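Local coordinates for protein mannan endo-1,6-alpha-mannosidase (Chaetomium thermophilum, PDB 6RY0) that probably cleaves 1,6-alpha-mannosidic linkages in unbranched mannans and, as a Dfg5 protein, is thought to help transfer GPI-anchored glycoproteins into the fungal cell wall, at residues Lys52-Gly57 with Asn99-Glu104; Leu158-Trp163 with Pro422-Arg427; Phe273-Thr278 with Ala338-Asp343. All blocks are in the same frame, centred on the assembly; numbering follows the deposited sequence. Where two conformers were deposited one is given.

Contact 1: Lys52-Gly57 with Asn99-Glu104; sequences KGNQSG and NHVIME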
# COMPACT_ATOMS: atom_id res chain seq x y z
N LYS A 52 0.70 -5.21 -19.41
CA LYS A 52 0.17 -5.79 -20.62
C LYS A 52 -1.25 -6.30 -20.43
O LYS A 52 -1.83 -6.84 -21.38
CB LYS A 52 1.07 -6.98 -21.06
CG LYS A 52 2.56 -6.69 -21.05
CD LYS A 52 2.88 -5.53 -21.92
CE LYS A 52 4.38 -5.33 -22.05
NZ LYS A 52 4.67 -4.10 -22.82
N GLY A 53 -1.84 -6.15 -19.25
CA GLY A 53 -3.06 -6.86 -18.93
C GLY A 53 -4.29 -6.47 -19.67
O GLY A 53 -5.28 -7.21 -19.65
N ASN A 54 -4.27 -5.31 -20.29
CA ASN A 54 -5.38 -4.85 -21.10
C ASN A 54 -5.29 -5.31 -22.54
O ASN A 54 -6.19 -5.01 -23.32
CB ASN A 54 -5.46 -3.32 -21.06
CG ASN A 54 -4.21 -2.67 -21.57
OD1 ASN A 54 -3.09 -3.11 -21.25
ND2 ASN A 54 -4.37 -1.63 -22.37
N GLN A 55 -4.22 -6.01 -22.91
CA GLN A 55 -4.05 -6.46 -24.28
C GLN A 55 -4.68 -7.82 -24.48
O GLN A 55 -4.82 -8.61 -23.55
CB GLN A 55 -2.57 -6.55 -24.60
CG GLN A 55 -1.90 -5.22 -24.56
CD GLN A 55 -0.47 -5.33 -24.95
OE1 GLN A 55 -0.04 -6.31 -25.57
NE2 GLN A 55 0.29 -4.32 -24.60
N SER A 56 -5.06 -8.08 -25.73
CA SER A 56 -5.75 -9.31 -26.06
C SER A 56 -4.91 -10.49 -25.62
O SER A 56 -3.70 -10.52 -25.81
CB SER A 56 -6.00 -9.37 -27.55
OG SER A 56 -4.77 -9.55 -28.22
N GLY A 57 -5.55 -11.45 -24.96
CA GLY A 57 -4.86 -12.64 -24.52
C GLY A 57 -4.14 -12.55 -23.19
O GLY A 57 -3.66 -13.57 -22.70
N ASN A 99 -8.30 5.22 -16.37
CA ASN A 99 -9.34 4.74 -15.45
C ASN A 99 -10.00 3.45 -15.93
O ASN A 99 -10.27 2.56 -15.12
CB ASN A 99 -10.40 5.80 -15.17
CG ASN A 99 -9.90 6.91 -14.27
OD1 ASN A 99 -8.76 6.92 -13.82
ND2 ASN A 99 -10.78 7.87 -14.01
N HIS A 100 -10.27 3.32 -17.22
CA HIS A 100 -10.92 2.10 -17.72
C HIS A 100 -10.05 0.88 -17.53
O HIS A 100 -10.52 -0.19 -17.15
CB HIS A 100 -11.36 2.28 -19.20
CG HIS A 100 -10.24 2.41 -20.19
ND1 HIS A 100 -9.45 3.54 -20.32
CD2 HIS A 100 -9.84 1.57 -21.18
CE1 HIS A 100 -8.59 3.37 -21.31
NE2 HIS A 100 -8.82 2.19 -21.86
N VAL A 101 -8.76 1.04 -17.82
CA VAL A 101 -7.81 -0.05 -17.67
C VAL A 101 -7.72 -0.51 -16.21
O VAL A 101 -7.65 -1.70 -15.91
CB VAL A 101 -6.39 0.42 -18.19
CG1 VAL A 101 -5.31 -0.57 -17.86
CG2 VAL A 101 -6.43 0.74 -19.68
N ILE A 102 -7.71 0.47 -15.31
CA ILE A 102 -7.60 0.19 -13.89
C ILE A 102 -8.87 -0.45 -13.35
O ILE A 102 -8.79 -1.41 -12.58
CB ILE A 102 -7.20 1.49 -13.17
CG1 ILE A 102 -5.85 2.00 -13.69
CG2 ILE A 102 -7.22 1.29 -11.65
CD1 ILE A 102 -4.66 1.09 -13.53
N MET A 103 -10.03 0.04 -13.77
CA MET A 103 -11.26 -0.60 -13.32
C MET A 103 -11.26 -2.05 -13.79
O MET A 103 -11.62 -2.94 -12.99
CB MET A 103 -12.50 0.14 -13.84
CG MET A 103 -13.79 -0.53 -13.41
SD MET A 103 -15.24 0.16 -14.16
CE MET A 103 -15.25 1.80 -13.44
N GLU A 104 -10.89 -2.31 -15.03
CA GLU A 104 -10.86 -3.68 -15.55
C GLU A 104 -9.93 -4.56 -14.72
O GLU A 104 -10.27 -5.71 -14.37
CB GLU A 104 -10.45 -3.71 -17.02
CG GLU A 104 -10.30 -5.09 -17.68
CD GLU A 104 -9.63 -5.06 -19.06
OE1 GLU A 104 -8.51 -4.53 -19.25
OE2 GLU A 104 -10.24 -5.64 -19.97
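Asn54 and Val101 bring their CA atoms to 6.4 Å where a type I beta turn, Lys52 to Gln55, lies against the first turns of helix 99-108. The motif is a surface loop laid on a helix at the periphery of the (alpha/alpha)6 barrel expected of glycosyl hydrolase family 76; the loop belongs to the connection between helices 33-48 and 76-93. Its turn is closed by the bond from Gln55 N to Lys52 O (3.0 Å). Asn54 fills the third position, where asparagine is favoured in type I turns, and the buried Gly53 before it has no side chain to fit between turn and helix.

Two helix side chains, one turn apart, receive Asn54. Its CG sits between the backbone N and the carbonyl carbon (chi1 60°), which swings the amide across Val101, ND2 coming to 4.1 Å from Val101 CG2. Glu104 holds CG anti to its backbone N (chi1 177°) and runs on extended, carrying the carboxylate out to the turn. There OE1 rests 3.6 Å from Asn54 CA, with Asn54 CB almost as near. No hydrogen bond or salt bridge crosses here; the touching is van der Waals.

A short, branched valine suits the more buried end, where it also packs on Tyr51, while the longer glutamate, which also touches Pro60, spans the distance to the turn at the exposed end. Ile102, next along the helix, packs on Met83, Tyr86 and Val87 of helix 76-93. Within the helix, Val101 CG2 also lies 3.5 Å above one face of the His100 ring, offset toward its rim.

Contact 2: Leu158-Trp163 with Pro422-Arg427; sequences LAQAVW and PNAGMR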
# COMPACT_ATOMS: atom_id res chain seq x y z
N LEU A 158 -15.94 -4.37 -1.73
CA LEU A 158 -14.72 -5.17 -1.85
C LEU A 158 -13.81 -4.96 -0.66
O LEU A 158 -13.25 -5.92 -0.11
CB LEU A 158 -14.00 -4.83 -3.16
CG LEU A 158 -14.67 -5.40 -4.43
CD1 LEU A 158 -14.15 -4.69 -5.65
CD2 LEU A 158 -14.47 -6.91 -4.51
N ALA A 159 -13.63 -3.70 -0.24
CA ALA A 159 -12.85 -3.44 0.97
C ALA A 159 -13.45 -4.11 2.19
O ALA A 159 -12.74 -4.70 3.01
CB ALA A 159 -12.73 -1.93 1.17
N GLN A 160 -14.77 -4.02 2.33
CA GLN A 160 -15.46 -4.68 3.42
C GLN A 160 -15.28 -6.19 3.40
O GLN A 160 -15.16 -6.82 4.45
CB GLN A 160 -16.97 -4.38 3.37
CG GLN A 160 -17.31 -2.95 3.69
CD GLN A 160 -18.77 -2.69 3.51
OE1 GLN A 160 -19.36 -3.05 2.50
NE2 GLN A 160 -19.37 -2.03 4.48
N ALA A 161 -15.26 -6.80 2.20
CA ALA A 161 -15.08 -8.24 2.11
C ALA A 161 -13.70 -8.66 2.55
O ALA A 161 -13.54 -9.62 3.29
CB ALA A 161 -15.35 -8.71 0.70
N VAL A 162 -12.68 -7.93 2.10
CA VAL A 162 -11.33 -8.22 2.56
C VAL A 162 -11.24 -8.11 4.07
O VAL A 162 -10.76 -9.03 4.74
CB VAL A 162 -10.28 -7.33 1.85
CG1 VAL A 162 -8.92 -7.52 2.50
CG2 VAL A 162 -10.25 -7.65 0.37
N TRP A 163 -11.71 -7.00 4.62
CA TRP A 163 -11.63 -6.79 6.05
C TRP A 163 -12.37 -7.91 6.81
O TRP A 163 -11.88 -8.43 7.80
CB TRP A 163 -12.20 -5.40 6.40
CG TRP A 163 -12.14 -5.11 7.89
CD1 TRP A 163 -11.11 -4.53 8.56
CD2 TRP A 163 -13.11 -5.45 8.85
NE1 TRP A 163 -11.38 -4.49 9.89
CE2 TRP A 163 -12.61 -5.07 10.10
CE3 TRP A 163 -14.39 -6.03 8.78
CZ2 TRP A 163 -13.33 -5.27 11.27
CZ3 TRP A 163 -15.10 -6.23 9.92
CH2 TRP A 163 -14.57 -5.86 11.16
N PRO A 422 -23.64 -5.63 3.46
CA PRO A 422 -23.58 -6.11 4.85
C PRO A 422 -23.12 -7.55 4.96
O PRO A 422 -22.72 -7.96 6.06
CB PRO A 422 -25.02 -5.98 5.33
CG PRO A 422 -25.81 -6.10 4.09
CD PRO A 422 -25.01 -5.39 3.03
N ASN A 423 -23.14 -8.30 3.86
CA ASN A 423 -22.66 -9.67 3.84
C ASN A 423 -21.36 -9.81 3.07
O ASN A 423 -21.00 -10.93 2.69
CB ASN A 423 -23.72 -10.60 3.29
CG ASN A 423 -24.90 -10.72 4.23
OD1 ASN A 423 -24.71 -10.74 5.47
ND2 ASN A 423 -26.08 -10.86 3.66
N ALA A 424 -20.62 -8.73 2.90
CA ALA A 424 -19.30 -8.83 2.28
C ALA A 424 -18.48 -9.84 3.07
O ALA A 424 -18.43 -9.78 4.29
CB ALA A 424 -18.64 -7.47 2.34
N GLY A 425 -17.82 -10.77 2.40
CA GLY A 425 -17.03 -11.77 3.12
C GLY A 425 -17.80 -12.91 3.78
O GLY A 425 -17.16 -13.79 4.39
N MET A 426 -19.11 -12.95 3.64
CA MET A 426 -19.93 -13.92 4.40
C MET A 426 -20.65 -14.92 3.55
O MET A 426 -21.55 -15.60 4.01
CB MET A 426 -20.93 -13.20 5.28
CG MET A 426 -20.27 -12.45 6.43
SD MET A 426 -19.41 -13.47 7.65
CE MET A 426 -20.61 -14.77 7.97
N ARG A 427 -20.22 -15.08 2.31
CA ARG A 427 -20.89 -16.05 1.46
C ARG A 427 -20.60 -17.46 1.88
O ARG A 427 -19.54 -17.76 2.41
CB ARG A 427 -20.49 -15.82 0.03
CG ARG A 427 -20.85 -14.42 -0.41
CD ARG A 427 -20.44 -14.14 -1.81
NE ARG A 427 -20.60 -12.74 -2.17
CZ ARG A 427 -20.39 -12.25 -3.40
NH1 ARG A 427 -20.05 -13.07 -4.40
NH2 ARG A 427 -20.50 -10.94 -3.61
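Gln160 and Ala161 on helix 155-167 meet Ala424 and Gly425 at the tip of a type II beta turn, Asn423 to Met426. The turn belongs to the C-terminal tail beyond helix 389-401, which folds back on the outside of the family's probable (alpha/alpha)6 barrel.

Along Gln160, CB makes the contact across the segments, lying 3.7 Å from Ala424 CB. CG then turns to the side of the backbone N, anti to the carbonyl carbon (chi1 -69°), and the chain continues extended so that the amide reaches the residues that lead into the turn. The side chain also packs on Leu209 of helix 196-213. At its tip the two polar atoms part company: OE1 accepts a hydrogen bond from the backbone N of Asp421, just ahead of the tail segment, and NE2 bonds to Tyr218 OH. A glutamine suits this place because it offers an acceptor and a donor at once, joining the tail to a neighbouring helix. Asp421 in turn uses OD1 to bind Asn423 N at the start of the turn. A triethylene glycol, probably from the crystallisation liquor, lies about 3 Å from the glutamine side chain.

Ala161 meets both middle residues of the turn. The CA atoms of Ala161 and Gly425 are only 4.2 Å apart, a close approach of backbone to backbone that small residues permit. Gly425 occupies the third position of the turn with a positive phi (77°), the usual place for glycine in a type II turn. Ala161 CB lies 3.6 Å from Gly425 N, and Ala424 CB points at the helix backbone, stopping 3.4 Å from Ala161 N.

Contact 3: Phe273-Thr278 with Ala338-Asp343; sequences FMWNYT and APHTKD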
# COMPACT_ATOMS: atom_id res chain seq x y z
N PHE A 273 -5.96 7.94 10.32
CA PHE A 273 -7.37 7.72 10.18
C PHE A 273 -8.04 7.55 11.54
O PHE A 273 -9.13 8.10 11.75
CB PHE A 273 -7.67 6.52 9.24
CG PHE A 273 -7.61 6.88 7.77
CD1 PHE A 273 -6.41 6.84 7.07
CD2 PHE A 273 -8.75 7.24 7.08
CE1 PHE A 273 -6.37 7.19 5.73
CE2 PHE A 273 -8.70 7.60 5.74
CZ PHE A 273 -7.50 7.57 5.06
N MET A 274 -7.41 6.83 12.45
CA MET A 274 -7.98 6.66 13.79
C MET A 274 -8.03 7.99 14.54
O MET A 274 -9.01 8.25 15.25
CB MET A 274 -7.22 5.66 14.63
CG MET A 274 -7.32 4.22 14.13
SD MET A 274 -9.00 3.56 14.15
CE MET A 274 -9.21 3.32 15.91
N TRP A 275 -7.01 8.81 14.44
CA TRP A 275 -7.02 10.14 15.05
C TRP A 275 -8.16 10.97 14.50
O TRP A 275 -8.90 11.62 15.24
CB TRP A 275 -5.67 10.82 14.82
CG TRP A 275 -5.67 12.29 15.03
CD1 TRP A 275 -5.30 13.22 14.09
CD2 TRP A 275 -6.00 13.04 16.22
NE1 TRP A 275 -5.38 14.48 14.62
CE2 TRP A 275 -5.79 14.40 15.92
CE3 TRP A 275 -6.46 12.70 17.50
CZ2 TRP A 275 -6.06 15.41 16.84
CZ3 TRP A 275 -6.71 13.71 18.42
CH2 TRP A 275 -6.49 15.04 18.07
N ASN A 276 -8.31 10.98 13.18
CA ASN A 276 -9.35 11.78 12.55
C ASN A 276 -10.73 11.29 12.98
O ASN A 276 -11.61 12.09 13.28
CB ASN A 276 -9.16 11.69 11.03
CG ASN A 276 -10.14 12.55 10.28
OD1 ASN A 276 -11.31 12.18 10.13
ND2 ASN A 276 -9.68 13.67 9.77
N TYR A 277 -10.92 9.98 13.05
CA TYR A 277 -12.22 9.40 13.39
C TYR A 277 -12.56 9.58 14.87
O TYR A 277 -13.67 10.00 15.21
CB TYR A 277 -12.20 7.92 13.03
CG TYR A 277 -13.51 7.23 13.28
CD1 TYR A 277 -14.63 7.55 12.52
CD2 TYR A 277 -13.64 6.26 14.25
CE1 TYR A 277 -15.82 6.91 12.71
CE2 TYR A 277 -14.88 5.59 14.45
CZ TYR A 277 -15.94 5.94 13.64
OH TYR A 277 -17.18 5.33 13.73
N THR A 278 -11.61 9.27 15.75
CA THR A 278 -11.88 9.25 17.19
C THR A 278 -11.66 10.57 17.90
O THR A 278 -12.27 10.81 18.94
CB THR A 278 -11.01 8.20 17.92
OG1 THR A 278 -9.64 8.60 17.92
CG2 THR A 278 -11.17 6.80 17.34
N ALA A 338 -4.67 14.33 9.16
CA ALA A 338 -4.05 14.77 10.40
C ALA A 338 -3.29 16.06 10.06
O ALA A 338 -2.07 16.07 9.95
CB ALA A 338 -3.13 13.71 10.98
N PRO A 339 -4.01 17.15 9.85
CA PRO A 339 -3.37 18.35 9.30
C PRO A 339 -2.26 18.95 10.14
O PRO A 339 -1.44 19.68 9.60
CB PRO A 339 -4.53 19.31 9.09
CG PRO A 339 -5.61 18.77 9.89
CD PRO A 339 -5.46 17.31 9.97
N HIS A 340 -2.22 18.65 11.43
CA HIS A 340 -1.13 19.16 12.25
C HIS A 340 0.23 18.62 11.81
O HIS A 340 1.25 19.18 12.21
CB HIS A 340 -1.38 18.89 13.72
CG HIS A 340 -1.09 17.48 14.13
ND1 HIS A 340 -1.97 16.45 13.92
CD2 HIS A 340 -0.02 16.96 14.75
CE1 HIS A 340 -1.45 15.34 14.40
NE2 HIS A 340 -0.27 15.62 14.91
N THR A 341 0.25 17.55 11.01
CA THR A 341 1.50 16.97 10.53
C THR A 341 2.04 17.62 9.26
O THR A 341 3.13 17.26 8.82
CB THR A 341 1.34 15.47 10.23
OG1 THR A 341 0.47 15.28 9.11
CG2 THR A 341 0.87 14.69 11.44
N LYS A 342 1.27 18.52 8.65
CA LYS A 342 1.58 18.96 7.30
C LYS A 342 3.00 19.50 7.15
O LYS A 342 3.72 19.15 6.22
CB LYS A 342 0.51 19.95 6.84
CG LYS A 342 0.69 20.44 5.45
CD LYS A 342 -0.36 21.50 5.07
CE LYS A 342 0.13 22.48 4.00
NZ LYS A 342 1.26 23.35 4.52
N ASP A 343 3.40 20.38 8.06
CA ASP A 343 4.70 21.02 7.91
C ASP A 343 5.87 20.11 8.26
O ASP A 343 7.00 20.39 7.87
CB ASP A 343 4.78 22.30 8.75
CG ASP A 343 3.83 23.40 8.25
OD1 ASP A 343 3.37 23.35 7.09
OD2 ASP A 343 3.58 24.33 9.03
O HOH W 1 -4.53 16.80 13.05
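A water-bridged aromatic contact joins Trp275, in the last turns of helix 261-278, to His340, in the short 3-10 segment between helices 323-337 and 342-358. One water bridges NE1 and ND1, lying at the edge of both rings and in the plane of each. It accepts a hydrogen bond from Trp275 NE1 (2.9 Å) and is bonded to His340 ND1 (2.7 Å); a weak, long bond from His340 N adds a third hold on it. The two rings do not bond directly, since Trp275 NE1 stands 4.0 Å from His340 ND1. Their planes are turned 82° apart in an oblique arrangement.

Apolar contact completes the meeting. With CG anti to its backbone N (chi1 163°), Trp275 swings its five-membered ring across to the other segment, and CD1 meets Ala338 CB at 3.8 Å, the methyl sitting at the indole edge near its plane. The small alanine lets the backbone leave helix 323-337 close beside the ring.

In the probable (alpha/alpha)6 barrel of this family, the contact joins the end of helix 261-278 to the turn between helices 323-337 and 342-358, and a hydrogen bond from Asn276 ND2 to Ile337 O strengthens the same junction. Lys284 of helix 281-298 touches both Trp275 and His340, and the far nitrogen of the imidazole, NE2, is hydrogen-bonded to Asp288 OD1, which fixes the ring from its other end. The 3-10 turn itself is held at Ala338 O, which accepts from both the backbone N and OG1 of Thr341. The hydroxyl bond, 2.8 Å from Thr341 OG1 to Ala338 O, is tilted 16° from the carbonyl plane, while Thr341 CG2 lies over one face of the His340 ring.

How the contacts relate
All three contacts are partly buried, their centres about 19 to 21 Å from the centre of the chain, away from the calcium site. Contact 1 has two exposed carriers, Asn54 and Glu104, whereas no touching residue of contacts 2 and 3 is fully exposed. Contacts 1 and 3 fall on opposite sides of that centre. Contact 3 is nested inside the long span of chain closed by contact 2. Segments 158-163 and 273-278 both pack on helices 196-213 and 216-231. Contact 1 is van der Waals apposition of an exposed turn on a helix; contact 2 fits small residues backbone to backbone, with polar ties alongside; contact 3, at helix ends, relies on aromatic nitrogens sharing a water.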